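Local structure of protein yojF (Bacillus subtilis, 1NJH) at residues Ile79-Tyr87 against Met97-Ile108. The protein is of unknown function and belongs to the DUF1806 family, folding into a mostly antiparallel beta structure that assembles as two copies. Residues are numbered along the deposited sequence; the frame is centred on the assembly and turned at random.
Sequences IYAEGLTEY and MAGHLPGGKLAI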
loop_
_atom_site.group_PDB
_atom_site.type_symbol
_atom_site.label_atom_id
_atom_site.label_comp_id
_atom_site.label_asym_id
_atom_site.label_seq_id
_atom_site.Cartn_x
_atom_site.Cartn_y
_atom_site.Cartn_z
ATOM N N ILE A 79 4.365 6.017 -4.655
ATOM C CA ILE A 79 4.227 4.590 -4.400
ATOM C C ILE A 79 5.670 4.157 -4.206
ATOM O O ILE A 79 6.552 4.440 -5.038
ATOM C CB ILE A 79 3.597 3.842 -5.571
ATOM C CG1 ILE A 79 2.145 4.274 -5.723
ATOM C CG2 ILE A 79 3.736 2.327 -5.346
ATOM C CD1 ILE A 79 1.426 3.593 -6.869
ATOM N N TYR A 80 5.931 3.503 -3.083
ATOM C CA TYR A 80 7.280 3.096 -2.752
ATOM C C TYR A 80 7.307 1.701 -2.126
ATOM O O TYR A 80 6.441 1.354 -1.319
ATOM C CB TYR A 80 7.847 4.134 -1.787
ATOM C CG TYR A 80 9.207 3.836 -1.236
ATOM C CD1 TYR A 80 10.360 4.111 -1.969
ATOM C CD2 TYR A 80 9.345 3.299 0.040
ATOM C CE1 TYR A 80 11.621 3.856 -1.434
ATOM C CE2 TYR A 80 10.596 3.043 0.582
ATOM C CZ TYR A 80 11.729 3.321 -0.157
ATOM O OH TYR A 80 12.968 3.057 0.399
ATOM N N ALA A 81 8.287 0.896 -2.532
ATOM C CA ALA A 81 8.440 -0.466 -2.016
ATOM C C ALA A 81 9.930 -0.744 -1.823
ATOM O O ALA A 81 10.733 -0.508 -2.726
ATOM C CB ALA A 81 7.847 -1.488 -2.995
ATOM N N GLU A 82 10.288 -1.253 -0.649
ATOM C CA GLU A 82 11.685 -1.591 -0.343
ATOM C C GLU A 82 11.790 -3.087 -0.047
ATOM O O GLU A 82 10.830 -3.698 0.418
ATOM C CB GLU A 82 12.159 -0.798 0.878
ATOM C CG GLU A 82 13.409 -1.348 1.582
ATOM C CD GLU A 82 14.688 -1.152 0.782
ATOM O OE1 GLU A 82 14.938 -1.924 -0.174
ATOM O OE2 GLU A 82 15.443 -0.212 1.111
ATOM N N GLY A 83 12.955 -3.670 -0.320
ATOM C CA GLY A 83 13.160 -5.084 -0.059
ATOM C C GLY A 83 12.894 -5.993 -1.239
ATOM O O GLY A 83 12.758 -7.201 -1.063
ATOM N N LEU A 84 12.813 -5.425 -2.437
ATOM C CA LEU A 84 12.560 -6.219 -3.638
ATOM C C LEU A 84 13.832 -6.942 -4.086
ATOM O O LEU A 84 14.903 -6.334 -4.159
ATOM C CB LEU A 84 12.061 -5.307 -4.756
ATOM C CG LEU A 84 10.740 -4.595 -4.412
ATOM C CD1 LEU A 84 10.442 -3.564 -5.489
ATOM C CD2 LEU A 84 9.581 -5.603 -4.291
ATOM N N THR A 85 13.711 -8.230 -4.395
ATOM C CA THR A 85 14.873 -9.009 -4.831
ATOM C C THR A 85 14.673 -9.775 -6.130
ATOM O O THR A 85 15.650 -10.115 -6.810
ATOM C CB THR A 85 15.299 -10.041 -3.761
ATOM O OG1 THR A 85 14.223 -10.955 -3.528
ATOM C CG2 THR A 85 15.682 -9.349 -2.461
ATOM N N GLU A 86 13.421 -10.058 -6.482
ATOM C CA GLU A 86 13.140 -10.813 -7.697
ATOM C C GLU A 86 12.051 -10.189 -8.553
ATOM O O GLU A 86 11.294 -9.328 -8.092
ATOM C CB GLU A 86 12.764 -12.246 -7.330
ATOM C CG GLU A 86 11.569 -12.355 -6.407
ATOM C CD GLU A 86 11.381 -13.759 -5.868
ATOM O OE1 GLU A 86 10.277 -14.054 -5.359
ATOM O OE2 GLU A 86 12.338 -14.561 -5.949
ATOM N N TYR A 87 11.966 -10.629 -9.803
ATOM C CA TYR A 87 10.979 -10.084 -10.721
ATOM C C TYR A 87 10.847 -10.904 -11.991
ATOM O O TYR A 87 11.558 -11.887 -12.200
ATOM C CB TYR A 87 11.390 -8.668 -11.146
ATOM C CG TYR A 87 12.403 -8.646 -12.288
ATOM C CD1 TYR A 87 12.076 -8.089 -13.524
ATOM C CD2 TYR A 87 13.673 -9.196 -12.132
ATOM C CE1 TYR A 87 12.993 -8.085 -14.580
ATOM C CE2 TYR A 87 14.599 -9.193 -13.182
ATOM C CZ TYR A 87 14.253 -8.638 -14.399
ATOM O OH TYR A 87 15.165 -8.633 -15.437
HETATM N N MSE A 97 7.140 -7.817 -9.210
HETATM C CA MSE A 97 8.335 -7.756 -8.385
HETATM C C MSE A 97 8.013 -8.216 -6.972
HETATM O O MSE A 97 6.885 -8.070 -6.492
HETATM C CB MSE A 97 8.880 -6.326 -8.362
HETATM C CG MSE A 97 9.314 -5.846 -9.718
HETATM SE SE MSE A 97 9.615 -3.944 -9.693
HETATM C CE MSE A 97 7.753 -3.366 -9.696
ATOM N N ALA A 98 9.008 -8.776 -6.295
ATOM C CA ALA A 98 8.778 -9.258 -4.941
ATOM C C ALA A 98 10.057 -9.430 -4.152
ATOM O O ALA A 98 11.159 -9.440 -4.710
ATOM C CB ALA A 98 8.021 -10.589 -4.992
ATOM N N GLY A 99 9.898 -9.562 -2.842
ATOM C CA GLY A 99 11.026 -9.766 -1.963
ATOM C C GLY A 99 10.560 -10.566 -0.767
ATOM O O GLY A 99 9.397 -10.496 -0.391
ATOM N N HIS A 100 11.443 -11.371 -0.191
ATOM C CA HIS A 100 11.078 -12.145 0.988
ATOM C C HIS A 100 12.285 -12.285 1.900
ATOM O O HIS A 100 13.343 -12.731 1.469
ATOM C CB HIS A 100 10.569 -13.539 0.617
ATOM C CG HIS A 100 10.209 -14.375 1.808
ATOM N ND1 HIS A 100 10.748 -15.623 2.035
ATOM C CD2 HIS A 100 9.388 -14.125 2.855
ATOM C CE1 HIS A 100 10.275 -16.105 3.171
ATOM N NE2 HIS A 100 9.448 -15.214 3.689
ATOM N N LEU A 101 12.122 -11.877 3.152
ATOM C CA LEU A 101 13.190 -11.968 4.136
ATOM C C LEU A 101 12.813 -13.094 5.079
ATOM O O LEU A 101 11.995 -12.905 5.982
ATOM C CB LEU A 101 13.318 -10.665 4.924
ATOM C CG LEU A 101 13.754 -9.401 4.181
ATOM C CD1 LEU A 101 13.915 -8.272 5.186
ATOM C CD2 LEU A 101 15.061 -9.646 3.453
ATOM N N PRO A 102 13.396 -14.287 4.875
ATOM C CA PRO A 102 13.099 -15.445 5.721
ATOM C C PRO A 102 13.429 -15.222 7.192
ATOM O O PRO A 102 12.762 -15.765 8.071
ATOM C CB PRO A 102 13.935 -16.556 5.089
ATOM C CG PRO A 102 15.103 -15.820 4.532
ATOM C CD PRO A 102 14.455 -14.611 3.900
ATOM N N GLY A 103 14.443 -14.403 7.449
ATOM C CA GLY A 103 14.849 -14.131 8.814
ATOM C C GLY A 103 13.843 -13.273 9.548
ATOM O O GLY A 103 13.385 -13.618 10.640
ATOM N N GLY A 104 13.501 -12.142 8.942
ATOM C CA GLY A 104 12.539 -11.245 9.546
ATOM C C GLY A 104 11.118 -11.695 9.288
ATOM O O GLY A 104 10.185 -11.155 9.867
ATOM N N LYS A 105 10.939 -12.691 8.429
ATOM C CA LYS A 105 9.598 -13.171 8.125
ATOM C C LYS A 105 8.772 -12.010 7.577
ATOM O O LYS A 105 7.690 -11.708 8.081
ATOM C CB LYS A 105 8.929 -13.728 9.386
ATOM C CG LYS A 105 9.418 -15.103 9.813
ATOM C CD LYS A 105 8.859 -16.185 8.900
ATOM C CE LYS A 105 9.171 -17.579 9.431
ATOM N NZ LYS A 105 8.492 -18.651 8.640
ATOM N N LEU A 106 9.298 -11.351 6.551
ATOM C CA LEU A 106 8.602 -10.231 5.937
ATOM C C LEU A 106 8.621 -10.436 4.430
ATOM O O LEU A 106 9.631 -10.846 3.866
ATOM C CB LEU A 106 9.302 -8.919 6.284
ATOM C CG LEU A 106 8.435 -7.669 6.482
ATOM C CD1 LEU A 106 9.351 -6.452 6.455
ATOM C CD2 LEU A 106 7.376 -7.551 5.398
ATOM N N ALA A 107 7.500 -10.165 3.779
ATOM C CA ALA A 107 7.432 -10.320 2.340
ATOM C C ALA A 107 6.759 -9.113 1.726
ATOM O O ALA A 107 5.911 -8.458 2.356
ATOM C CB ALA A 107 6.659 -11.587 1.971
ATOM N N ILE A 108 7.140 -8.825 0.491
ATOM C CA ILE A 108 6.573 -7.695 -0.213
ATOM C C ILE A 108 6.387 -8.010 -1.679
ATOM O O ILE A 108 7.134 -8.794 -2.270
ATOM C CB ILE A 108 7.459 -6.449 -0.061
ATOM C CG1 ILE A 108 6.809 -5.268 -0.782
ATOM C CG2 ILE A 108 8.867 -6.743 -0.599
ATOM C CD1 ILE A 108 7.337 -3.937 -0.347
#
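A classic beta bulge in the hairpin of strands 78-89 and 95-101 joins these segments: Thr85 and Glu86 both face Ala98. The carbonyl oxygen of Ala98 takes two backbone donors. Thr85 N lies 2.8 Å from Ala98 O and is tilted 30° from the carbonyl plane. Glu86 N, 2.9 Å from Ala98 O, comes in nearly along the C=O axis. Ala98 N returns a bond to Glu86 O and closes the hydrogen-bonded pair. With CG between its backbone N and carbonyl carbon, Glu86 lays that carbon over the bulge, 3.4 Å from Ala98 O. The carboxylate then runs out past the Ala98 methyl. One residue on, Tyr87 and Met97, a selenomethionine, form a non-hydrogen-bonded pair, and Tyr87 CB rests 3.8 Å from Met97 CG. The Tyr87 hydroxyl reaches away to Asp11, at helix 9-18.

Before the bulge the two strands diverge, and strand 79-84 crosses strand 97-101 at 68°. Here Gly99 CA points a C-H at Gly83 O, 3.2 Å away. The lack of a side chain on Gly99 is what lets the two backbones come this close. Gly83 and Leu84 form a second bulge, of the G1 type, opposite Tyr68 on strand 68-74.

In the angle between the strands sits Ile108, from the next strand of the meander. CG1 lies anti to its backbone N (chi1 -178°), which carries CD1 to within 3.6 Å of Ala81 CB. The other branch, CG2, meets Leu84 CD2 at 3.9 Å. Replacing Ile108 by an alanine is likely to open a gap between Ala81 and Leu84 and take the apolar partner from Ala81 CB and Leu84 CD2. Leu84 CD2 also lies against the Ala98 backbone, while Val70 touches both Leu84 and Met97.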